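Local atomic coordinates of SusD superfamily protein (Parabacteroides distasonis, PDB entry 3OTN), a protein that probably binds carbohydrate or a related nutrient at the bacterial outer membrane, as a member of the SusD family. Residues 274-279 and 312-318; 256-262 and 350-354; 267-271 and 335-340; 46-50 and 283-287. All blocks are in the same frame, centred on the assembly; numbering follows the deposited sequence.

Interaction 1 of 4, residues 274-279 and 312-318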
# COMPACT_ATOMS: atom_id res chain seq x y z
N GLY A 274 14.85 23.60 -2.87
CA GLY A 274 14.77 24.64 -1.86
C GLY A 274 13.37 25.16 -1.56
O GLY A 274 13.26 26.23 -0.97
N ILE A 275 12.32 24.39 -1.93
CA ILE A 275 10.93 24.79 -1.66
C ILE A 275 10.45 24.52 -0.24
O ILE A 275 9.36 24.94 0.11
CB ILE A 275 9.90 24.13 -2.65
CG1 ILE A 275 9.82 22.60 -2.47
CG2 ILE A 275 10.24 24.56 -4.10
CD1 ILE A 275 8.46 21.97 -2.96
N SER A 276 11.26 23.81 0.55
CA SER A 276 10.89 23.28 1.86
C SER A 276 11.84 23.65 2.99
O SER A 276 12.94 24.15 2.75
CB SER A 276 10.78 21.76 1.81
OG SER A 276 12.04 21.16 1.97
N ALA A 277 11.39 23.35 4.21
CA ALA A 277 12.13 23.56 5.47
C ALA A 277 13.11 22.42 5.72
O ALA A 277 13.96 22.53 6.58
CB ALA A 277 11.16 23.68 6.67
N TYR A 278 12.95 21.32 5.00
CA TYR A 278 13.88 20.19 5.14
C TYR A 278 15.28 20.59 4.69
O TYR A 278 15.43 21.46 3.83
CB TYR A 278 13.40 19.01 4.31
CG TYR A 278 12.10 18.41 4.79
CD1 TYR A 278 12.08 17.54 5.88
CD2 TYR A 278 10.89 18.70 4.15
CE1 TYR A 278 10.88 17.00 6.35
CE2 TYR A 278 9.68 18.15 4.60
CZ TYR A 278 9.68 17.29 5.70
OH TYR A 278 8.47 16.72 6.13
N ASP A 279 16.31 19.95 5.24
CA ASP A 279 17.67 20.28 4.77
C ASP A 279 17.90 19.91 3.29
O ASP A 279 18.70 20.57 2.61
CB ASP A 279 18.77 19.75 5.70
CG ASP A 279 18.73 18.27 5.91
OD1 ASP A 279 17.86 17.59 5.34
OD2 ASP A 279 19.59 17.77 6.65
N TYR A 312 5.86 26.44 -6.92
CA TYR A 312 5.81 26.69 -5.47
C TYR A 312 6.62 27.95 -5.21
O TYR A 312 6.76 28.77 -6.11
CB TYR A 312 6.24 25.45 -4.64
CG TYR A 312 5.57 25.38 -3.29
CD1 TYR A 312 4.22 25.09 -3.16
CD2 TYR A 312 6.30 25.64 -2.11
CE1 TYR A 312 3.58 25.08 -1.89
CE2 TYR A 312 5.66 25.63 -0.85
CZ TYR A 312 4.32 25.33 -0.76
OH TYR A 312 3.73 25.33 0.48
N LYS A 313 7.00 28.22 -3.98
CA LYS A 313 7.89 29.34 -3.67
C LYS A 313 9.10 28.76 -2.97
O LYS A 313 9.00 27.73 -2.30
CB LYS A 313 7.19 30.35 -2.76
CG LYS A 313 5.85 30.89 -3.29
CD LYS A 313 5.36 32.13 -2.51
CE LYS A 313 3.90 32.46 -2.83
NZ LYS A 313 3.44 33.76 -2.27
N GLY A 314 10.24 29.42 -3.13
CA GLY A 314 11.44 29.05 -2.40
C GLY A 314 11.24 29.31 -0.91
O GLY A 314 10.61 30.28 -0.53
N HIS A 315 11.77 28.44 -0.07
CA HIS A 315 11.60 28.59 1.37
C HIS A 315 12.56 29.70 1.86
O HIS A 315 13.68 29.77 1.36
CB HIS A 315 11.89 27.27 2.08
CG HIS A 315 11.56 27.28 3.53
ND1 HIS A 315 12.44 27.72 4.50
CD2 HIS A 315 10.43 26.92 4.19
CE1 HIS A 315 11.88 27.61 5.69
NE2 HIS A 315 10.66 27.13 5.53
N PRO A 316 12.13 30.57 2.80
CA PRO A 316 13.02 31.67 3.28
C PRO A 316 14.37 31.26 3.88
O PRO A 316 15.28 32.08 3.92
CB PRO A 316 12.18 32.37 4.35
CG PRO A 316 10.77 31.98 4.08
CD PRO A 316 10.81 30.62 3.47
N SER A 317 14.52 30.02 4.33
CA SER A 317 15.82 29.57 4.84
C SER A 317 16.80 29.18 3.73
O SER A 317 17.98 28.90 4.00
CB SER A 317 15.62 28.35 5.75
OG SER A 317 15.27 27.19 4.99
N LYS A 318 16.31 29.10 2.49
CA LYS A 318 17.06 28.56 1.38
C LYS A 318 17.53 29.62 0.36
O LYS A 318 18.40 29.32 -0.45
CB LYS A 318 16.22 27.49 0.67
CG LYS A 318 15.76 26.30 1.54
CD LYS A 318 16.87 25.36 1.91
CE LYS A 318 16.36 24.11 2.65
NZ LYS A 318 15.43 23.26 1.82
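Lys-318 and His-315 supply every hydrogen bond that joins 312-318 to 274-279. The ammonium NZ of Lys-318 grips two backbone carbonyls: Tyr-278 O, 2.7 Å from NZ and approached almost end-on, and Ser-276 O, which NZ meets at 2.8 Å from above the carbonyl plane. Bends at chi2 and chi4 (63°) curl the lysine chain over Gly-274 and bring NZ to this pair; Glu-281 adds a salt bridge to the same nitrogen. The backbone joins in through His-315 N, whose bond to Gly-274 O is 2.8 Å long and nearly straight at 176°. Two irregular loops meet here, the one from 312-318 leaving the end of strand 308-312 in the SusD-family part of the chain. Within it, His-315 ND1 pairs with Ser-317 OG at 2.9 Å and also accepts from Ser-317 N, while NE2 bonds to Asp-346 O, so the imidazole is held at both nitrogens. Van der Waals contact is made by that ring and by Tyr-312. Ala-277 CA lies over the centre of one imidazole face, with Pro-316 CD against the opposite face. Ile-275 lies crosswise to Tyr-312, CB lying 3.9 Å from CD2 of the tyrosine, whose hydroxyl bonds to Asp-346.

Interaction 2 of 4, residues 256-262 and 350-354; sequences SLNKRHN and KSDLN. With EDO (1,2-ethanediol), chain P; EDO (1,2-ethanediol), chain K.
Asn-262 holds 350-354 through both backbone and side chain. Its N donates to Ser-351 O at 2.8 Å in a nearly straight bond (177°), and its ND2 reaches Leu-353 O, also at 2.8 Å. CG anti to the backbone N (chi1 -176°) carries the amide over to that carbonyl, and Ser-264 takes up its OD1. Beside this pair, Lys-350 CB sits over one face of the His-261 imidazole, 4.1 Å from the ring centroid, a CH-pi contact; the two side chains run side by side. Leu-257 runs roughly perpendicular to the lysine and sets CD2 3.4 Å from Lys-350 O. The segments are loops of the SusD-family region, and 256-259 forms a type I beta turn. Farther out, His-261 NE2 donates to Leu-257 O in the plane of the ring, fixing the imidazole's rotation against the turn. Ser-351 OG accepts from Leu-353 N, an ST turn, and bonds to Asp-341 as well. A water links Asn-262 O to Ser-351 N. Near Asp-352 the 1,2-ethanediol of chain P, probably from the crystallisation liquor, bridges the segments: its O2 accepts from Leu-257 N and donates to Asp-352 OD2, 2.6 Å away.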
# COMPACT_ATOMS: atom_id res chain seq x y z
N SER A 256 3.71 10.65 14.16
CA SER A 256 3.32 11.70 15.09
C SER A 256 4.54 12.46 15.57
O SER A 256 5.66 11.91 15.61
CB SER A 256 2.52 11.12 16.29
OG SER A 256 3.34 10.36 17.17
N LEU A 257 4.32 13.70 16.02
CA LEU A 257 5.42 14.54 16.51
C LEU A 257 6.18 13.89 17.68
O LEU A 257 7.38 14.02 17.74
CB LEU A 257 4.97 15.96 16.89
CG LEU A 257 4.47 16.86 15.73
CD1 LEU A 257 3.82 18.14 16.34
CD2 LEU A 257 5.60 17.25 14.79
N ASN A 258 5.48 13.17 18.57
CA ASN A 258 6.13 12.50 19.73
C ASN A 258 6.62 11.05 19.47
O ASN A 258 7.30 10.48 20.31
CB ASN A 258 5.23 12.53 20.96
CG ASN A 258 4.05 11.60 20.84
OD1 ASN A 258 3.49 11.44 19.75
ND2 ASN A 258 3.64 11.00 21.95
N LYS A 259 6.26 10.47 18.31
CA LYS A 259 6.86 9.19 17.86
C LYS A 259 7.66 9.34 16.54
O LYS A 259 8.53 10.19 16.48
CB LYS A 259 5.79 8.10 17.83
CG LYS A 259 5.03 7.98 19.15
CD LYS A 259 4.20 6.71 19.21
CE LYS A 259 3.44 6.65 20.53
NZ LYS A 259 2.86 5.29 20.75
N ARG A 260 7.40 8.52 15.52
CA ARG A 260 8.15 8.60 14.27
C ARG A 260 7.56 9.72 13.37
O ARG A 260 6.32 9.86 13.25
CB ARG A 260 8.11 7.24 13.56
CG ARG A 260 9.15 7.05 12.46
CD ARG A 260 9.37 5.55 12.13
NE ARG A 260 8.17 4.89 11.61
CZ ARG A 260 8.01 4.48 10.36
NH1 ARG A 260 8.97 4.61 9.47
NH2 ARG A 260 6.88 3.90 10.00
N HIS A 261 8.45 10.49 12.74
CA HIS A 261 8.06 11.52 11.80
C HIS A 261 8.00 10.88 10.41
O HIS A 261 8.75 9.94 10.10
CB HIS A 261 9.04 12.72 11.83
CG HIS A 261 9.21 13.32 13.19
ND1 HIS A 261 10.36 13.95 13.60
CD2 HIS A 261 8.39 13.29 14.27
CE1 HIS A 261 10.23 14.32 14.86
NE2 HIS A 261 9.05 13.93 15.30
N ASN A 262 7.09 11.38 9.57
CA ASN A 262 6.91 10.86 8.21
C ASN A 262 7.93 11.51 7.27
O ASN A 262 7.70 12.59 6.72
CB ASN A 262 5.49 11.12 7.71
CG ASN A 262 5.23 10.53 6.37
OD1 ASN A 262 6.15 10.13 5.67
ND2 ASN A 262 3.97 10.55 5.95
N LYS A 350 8.86 18.21 10.15
CA LYS A 350 8.51 17.09 11.01
C LYS A 350 7.05 16.72 10.74
O LYS A 350 6.13 17.22 11.42
CB LYS A 350 8.69 17.43 12.50
CG LYS A 350 10.10 17.74 12.97
CD LYS A 350 10.11 17.94 14.48
CE LYS A 350 11.46 18.42 15.00
NZ LYS A 350 11.38 18.74 16.43
N SER A 351 6.85 15.88 9.73
CA SER A 351 5.51 15.53 9.31
C SER A 351 4.91 14.52 10.25
O SER A 351 5.53 13.48 10.51
CB SER A 351 5.49 14.94 7.92
OG SER A 351 4.18 14.51 7.60
N ASP A 352 3.69 14.82 10.68
CA ASP A 352 2.88 13.89 11.47
C ASP A 352 1.67 13.40 10.66
O ASP A 352 0.61 13.07 11.20
CB ASP A 352 2.48 14.52 12.82
CG ASP A 352 1.79 15.85 12.70
OD1 ASP A 352 1.68 16.41 11.59
OD2 ASP A 352 1.34 16.36 13.75
N LEU A 353 1.87 13.30 9.35
CA LEU A 353 0.86 12.75 8.42
C LEU A 353 0.99 11.22 8.33
O LEU A 353 2.05 10.70 8.00
CB LEU A 353 1.01 13.37 7.00
CG LEU A 353 0.04 12.93 5.90
CD1 LEU A 353 -1.46 13.28 6.19
CD2 LEU A 353 0.49 13.45 4.49
N ASN A 354 -0.12 10.51 8.60
CA ASN A 354 -0.15 9.04 8.52
C ASN A 354 -0.01 8.61 7.06
O ASN A 354 -0.28 9.41 6.15
CB ASN A 354 -1.45 8.47 9.15
CG ASN A 354 -1.39 8.33 10.66
OD1 ASN A 354 -0.43 8.75 11.29
ND2 ASN A 354 -2.45 7.73 11.26
C1 EDO P . 0.98 14.52 18.25
O1 EDO P . 2.32 14.05 18.59
C2 EDO P . 0.93 15.43 17.02
O2 EDO P . 1.63 14.90 15.89
C1 EDO K . 3.83 2.03 12.85
O1 EDO K . 2.46 2.46 12.64
C2 EDO K . 4.69 3.16 13.43
O2 EDO K . 5.05 4.04 12.34
O HOH W 1 8.91 14.68 8.06

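Interaction 3 of 4, residues 267-271 and 335-340; sequences IFLPS and YIYKFF
Phe-268 reaches from its loop onto Ile-336 and Phe-339, packing the 267-271 loop against the end of edge strand 334-336, part of a three-stranded antiparallel sheet, and the type I beta turn 337-340 that follows. Its CB lies 3.6 Å from Ile-336 O. CG stands anti to the carbonyl carbon (chi1 -53°), which directs the ring across the end of the strand; CD1 then meets Ile-336 CB at 3.8 Å, with CG2 and CD1 of the isoleucine close by. At the tip, CZ comes to 3.4 Å from Phe-339 CD2, which sits over one face of the Phe-268 ring toward its rim. The two phenyl planes are inclined at 48°, with centroids 5.1 Å apart. Farther along the loop, Pro-270 CB lies over the face of the Tyr-335 ring, 3.8 Å from its centroid, in a CH-pi contact, while the tyrosine hydroxyl bonds to Glu-58. Leu-269 CD2 touches the CD2-CE2 side of Phe-340. Seven buried residues form this interface, and no direct hydrogen bond crosses it. A single water spans the two backbones instead, donating to Phe-268 O at 2.7 Å and accepting from Ile-336 N at 2.8 Å.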
# COMPACT_ATOMS: atom_id res chain seq x y z
N ILE A 267 10.27 12.62 -0.18
CA ILE A 267 10.43 11.76 -1.38
C ILE A 267 9.82 12.37 -2.63
O ILE A 267 10.39 12.25 -3.73
CB ILE A 267 9.79 10.34 -1.10
CG1 ILE A 267 10.63 9.55 -0.07
CG2 ILE A 267 9.59 9.47 -2.33
CD1 ILE A 267 11.93 9.16 -0.56
N PHE A 268 8.67 13.02 -2.46
CA PHE A 268 7.89 13.58 -3.57
C PHE A 268 8.29 14.99 -3.98
O PHE A 268 7.88 15.46 -5.05
CB PHE A 268 6.41 13.59 -3.20
CG PHE A 268 5.90 12.25 -2.74
CD1 PHE A 268 5.49 11.30 -3.65
CD2 PHE A 268 5.85 11.94 -1.39
CE1 PHE A 268 5.03 10.05 -3.23
CE2 PHE A 268 5.40 10.71 -0.97
CZ PHE A 268 4.98 9.76 -1.88
N LEU A 269 9.11 15.65 -3.18
CA LEU A 269 9.41 17.06 -3.37
C LEU A 269 10.52 17.15 -4.40
O LEU A 269 11.37 16.28 -4.39
CB LEU A 269 9.86 17.70 -2.05
CG LEU A 269 8.90 17.67 -0.85
CD1 LEU A 269 9.52 18.33 0.42
CD2 LEU A 269 7.60 18.30 -1.23
N PRO A 270 10.50 18.16 -5.29
CA PRO A 270 11.53 18.29 -6.36
C PRO A 270 12.93 18.36 -5.82
O PRO A 270 13.20 19.16 -4.93
CB PRO A 270 11.14 19.61 -7.09
CG PRO A 270 10.13 20.26 -6.25
CD PRO A 270 9.47 19.19 -5.43
N SER A 271 13.82 17.53 -6.37
CA SER A 271 15.16 17.36 -5.82
C SER A 271 15.96 18.66 -5.74
O SER A 271 15.97 19.44 -6.69
CB SER A 271 15.99 16.37 -6.64
OG SER A 271 17.17 16.01 -5.90
N TYR A 335 5.01 17.30 -10.29
CA TYR A 335 5.40 16.62 -9.07
C TYR A 335 4.16 16.21 -8.30
O TYR A 335 3.08 16.83 -8.45
CB TYR A 335 6.30 17.51 -8.25
CG TYR A 335 7.61 17.78 -8.95
CD1 TYR A 335 8.70 16.93 -8.75
CD2 TYR A 335 7.74 18.83 -9.87
CE1 TYR A 335 9.92 17.13 -9.43
CE2 TYR A 335 8.95 19.04 -10.56
CZ TYR A 335 10.03 18.19 -10.33
OH TYR A 335 11.23 18.39 -10.98
N ILE A 336 4.30 15.16 -7.49
CA ILE A 336 3.21 14.70 -6.65
C ILE A 336 3.00 15.62 -5.45
O ILE A 336 3.90 15.81 -4.64
CB ILE A 336 3.41 13.25 -6.20
CG1 ILE A 336 3.32 12.32 -7.42
CG2 ILE A 336 2.28 12.90 -5.18
CD1 ILE A 336 4.18 11.02 -7.34
N TYR A 337 1.80 16.19 -5.39
CA TYR A 337 1.31 17.04 -4.31
C TYR A 337 0.35 16.31 -3.38
O TYR A 337 0.01 16.82 -2.31
CB TYR A 337 0.55 18.24 -4.92
CG TYR A 337 0.41 19.45 -4.04
CD1 TYR A 337 1.53 20.19 -3.65
CD2 TYR A 337 -0.86 19.89 -3.60
CE1 TYR A 337 1.39 21.35 -2.85
CE2 TYR A 337 -0.98 21.04 -2.80
CZ TYR A 337 0.14 21.76 -2.44
OH TYR A 337 0.02 22.89 -1.65
N LYS A 338 -0.04 15.08 -3.75
CA LYS A 338 -1.06 14.29 -3.01
C LYS A 338 -0.79 14.16 -1.50
O LYS A 338 -1.72 14.15 -0.67
CB LYS A 338 -1.17 12.94 -3.69
CG LYS A 338 -2.31 12.08 -3.33
CD LYS A 338 -2.41 10.93 -4.33
CE LYS A 338 -3.43 9.95 -3.88
NZ LYS A 338 -3.76 8.92 -4.89
N PHE A 339 0.49 14.14 -1.14
CA PHE A 339 0.93 13.91 0.25
C PHE A 339 1.70 15.10 0.83
O PHE A 339 2.46 14.93 1.74
CB PHE A 339 1.80 12.66 0.27
CG PHE A 339 1.17 11.48 -0.44
CD1 PHE A 339 -0.03 10.95 0.02
CD2 PHE A 339 1.76 10.91 -1.56
CE1 PHE A 339 -0.62 9.85 -0.61
CE2 PHE A 339 1.17 9.81 -2.20
CZ PHE A 339 -0.01 9.28 -1.71
N PHE A 340 1.39 16.30 0.34
CA PHE A 340 2.09 17.53 0.73
C PHE A 340 1.55 18.09 2.07
O PHE A 340 0.62 18.91 2.12
CB PHE A 340 1.99 18.51 -0.44
CG PHE A 340 2.91 19.70 -0.36
CD1 PHE A 340 2.57 20.84 0.38
CD2 PHE A 340 4.07 19.73 -1.14
CE1 PHE A 340 3.42 21.96 0.38
CE2 PHE A 340 4.90 20.81 -1.12
CZ PHE A 340 4.57 21.94 -0.37
O HOH W 2 6.84 13.99 -7.07

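Interaction 4 of 4, residues 46-50 and 283-287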
# COMPACT_ATOMS: atom_id res chain seq x y z
N LEU A 46 9.01 2.77 -2.39
CA LEU A 46 9.48 2.87 -3.75
C LEU A 46 9.45 1.56 -4.51
O LEU A 46 9.28 1.59 -5.73
CB LEU A 46 10.88 3.49 -3.83
CG LEU A 46 11.11 4.89 -3.29
CD1 LEU A 46 12.57 5.23 -3.29
CD2 LEU A 46 10.29 5.98 -4.04
N LEU A 47 9.62 0.43 -3.80
CA LEU A 47 9.62 -0.90 -4.44
C LEU A 47 8.35 -1.13 -5.24
O LEU A 47 8.38 -1.71 -6.33
CB LEU A 47 9.76 -2.05 -3.41
CG LEU A 47 9.87 -3.49 -3.97
CD1 LEU A 47 11.13 -3.68 -4.84
CD2 LEU A 47 9.86 -4.55 -2.86
N LEU A 48 7.23 -0.69 -4.66
CA LEU A 48 5.90 -0.90 -5.23
C LEU A 48 5.48 0.18 -6.22
O LEU A 48 4.42 0.07 -6.80
CB LEU A 48 4.87 -1.04 -4.12
CG LEU A 48 5.15 -2.10 -3.03
CD1 LEU A 48 4.05 -2.05 -1.98
CD2 LEU A 48 5.28 -3.50 -3.60
N GLU A 49 6.30 1.21 -6.40
CA GLU A 49 6.04 2.24 -7.41
C GLU A 49 6.98 2.21 -8.58
O GLU A 49 6.65 2.72 -9.66
CB GLU A 49 6.08 3.63 -6.76
CG GLU A 49 5.02 3.81 -5.62
CD GLU A 49 3.59 3.64 -6.09
OE1 GLU A 49 3.26 3.97 -7.26
OE2 GLU A 49 2.76 3.16 -5.29
N TYR A 50 8.17 1.66 -8.39
CA TYR A 50 9.19 1.73 -9.46
C TYR A 50 8.97 0.84 -10.65
O TYR A 50 9.58 1.10 -11.70
CB TYR A 50 10.59 1.56 -8.89
CG TYR A 50 11.21 2.79 -8.24
CD1 TYR A 50 10.68 4.07 -8.37
CD2 TYR A 50 12.43 2.66 -7.58
CE1 TYR A 50 11.34 5.17 -7.83
CE2 TYR A 50 13.08 3.75 -7.03
CZ TYR A 50 12.52 5.00 -7.14
OH TYR A 50 13.22 6.06 -6.60
N GLY A 283 13.31 14.08 -4.21
CA GLY A 283 12.91 13.89 -5.59
C GLY A 283 13.00 12.45 -6.07
O GLY A 283 13.28 12.24 -7.25
N SER A 284 12.75 11.49 -5.18
CA SER A 284 12.89 10.03 -5.47
C SER A 284 11.68 9.38 -6.16
O SER A 284 11.78 8.23 -6.64
CB SER A 284 13.07 9.22 -4.17
OG SER A 284 14.11 9.66 -3.39
N LEU A 285 10.53 10.05 -6.11
CA LEU A 285 9.32 9.55 -6.75
C LEU A 285 8.61 10.70 -7.47
O LEU A 285 8.08 11.63 -6.85
CB LEU A 285 8.39 8.85 -5.76
CG LEU A 285 7.34 7.90 -6.37
CD1 LEU A 285 7.97 6.71 -7.11
CD2 LEU A 285 6.43 7.39 -5.24
N ILE A 286 8.70 10.65 -8.79
CA ILE A 286 8.28 11.70 -9.67
C ILE A 286 7.27 11.06 -10.62
O ILE A 286 7.58 10.02 -11.20
CB ILE A 286 9.50 12.20 -10.47
CG1 ILE A 286 10.65 12.59 -9.53
CG2 ILE A 286 9.12 13.39 -11.41
CD1 ILE A 286 10.31 13.69 -8.54
N PRO A 287 6.07 11.67 -10.81
CA PRO A 287 5.12 11.07 -11.74
C PRO A 287 5.57 11.29 -13.17
O PRO A 287 6.25 12.27 -13.46
CB PRO A 287 3.84 11.84 -11.45
CG PRO A 287 4.33 13.24 -11.10
CD PRO A 287 5.67 13.04 -10.44
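Tyr-50 and Ser-284 form the hydrogen bond of this contact: the phenol OH donates to Ser-284 O over 2.6 Å. The bond lies in the carbonyl plane, on a lone pair of the oxygen, with a C=O...donor angle of 144°. The same carbonyl oxygen also sits at the edge of the tyrosine ring, near its plane, and comes within 3.3 Å of Tyr-50 CE1. A buried backbone acceptor is thus satisfied by a side chain from a distant part of the sequence. Ser-284 turns its own hydroxyl to other partners, Gly-41 O and Asn-59.

The apolar contacts gather round Leu-285. A chi1 of -161°, with CG opposite the backbone N, turns the leucine methyls onto Glu-49 and Tyr-50: CD1 lies 3.6 Å from Glu-49 CB and 3.8 Å from Tyr-50 CE1, while CD2 touches Glu-49 CG. Leu-46 and Leu-285 lie antiparallel alongside each other, Leu-46 CD2 being 3.8 Å from Leu-285 CB. Leu-46 also lays its CB over one face of the Tyr-50 ring. Glu-49 contributes its aliphatic part here, its carboxylate being bonded to Asn-422 N.

Backbone bonds hold 46-50 in shape, as Leu-46 O accepts from Glu-49 N at 3.1 Å and from Tyr-50 N.

The contact packs residues 46-50 of the N-terminal region against the residues entering strand 286-287, which pairs antiparallel with strand 55-56. Contact and strand pair together join the N-terminal region to the later part of the chain in this mainly helical SusD-family fold.

Overall arrangement
Interactions 1, 2 and 3 all tie the long loop region between strands 249-253 and 286-287 to residues 312-354, whereas interaction 4 carries the end of that region to the N-terminal part of the chain. Interactions 3 and 4 are the nearest pair, with centres about 10 Å apart: Phe-268 CE1 lies 3.6 Å from Leu-285 CD2, and Ile-267 O probably accepts a hydrogen bond from Leu-285 N. Interaction 1, its centre about 13 Å from that of interaction 3, meets it where Tyr-312 OH approaches Phe-340 CE1, and touches interaction 2 through Tyr-278 OH, 3.9 Å from Ser-351 CB. Leu-353 CD2 of interaction 2 packs 3.7 Å from Phe-339 O. An acetate, probably from the crystallisation liquor, lies about 3 Å from the Asn-354 side chain.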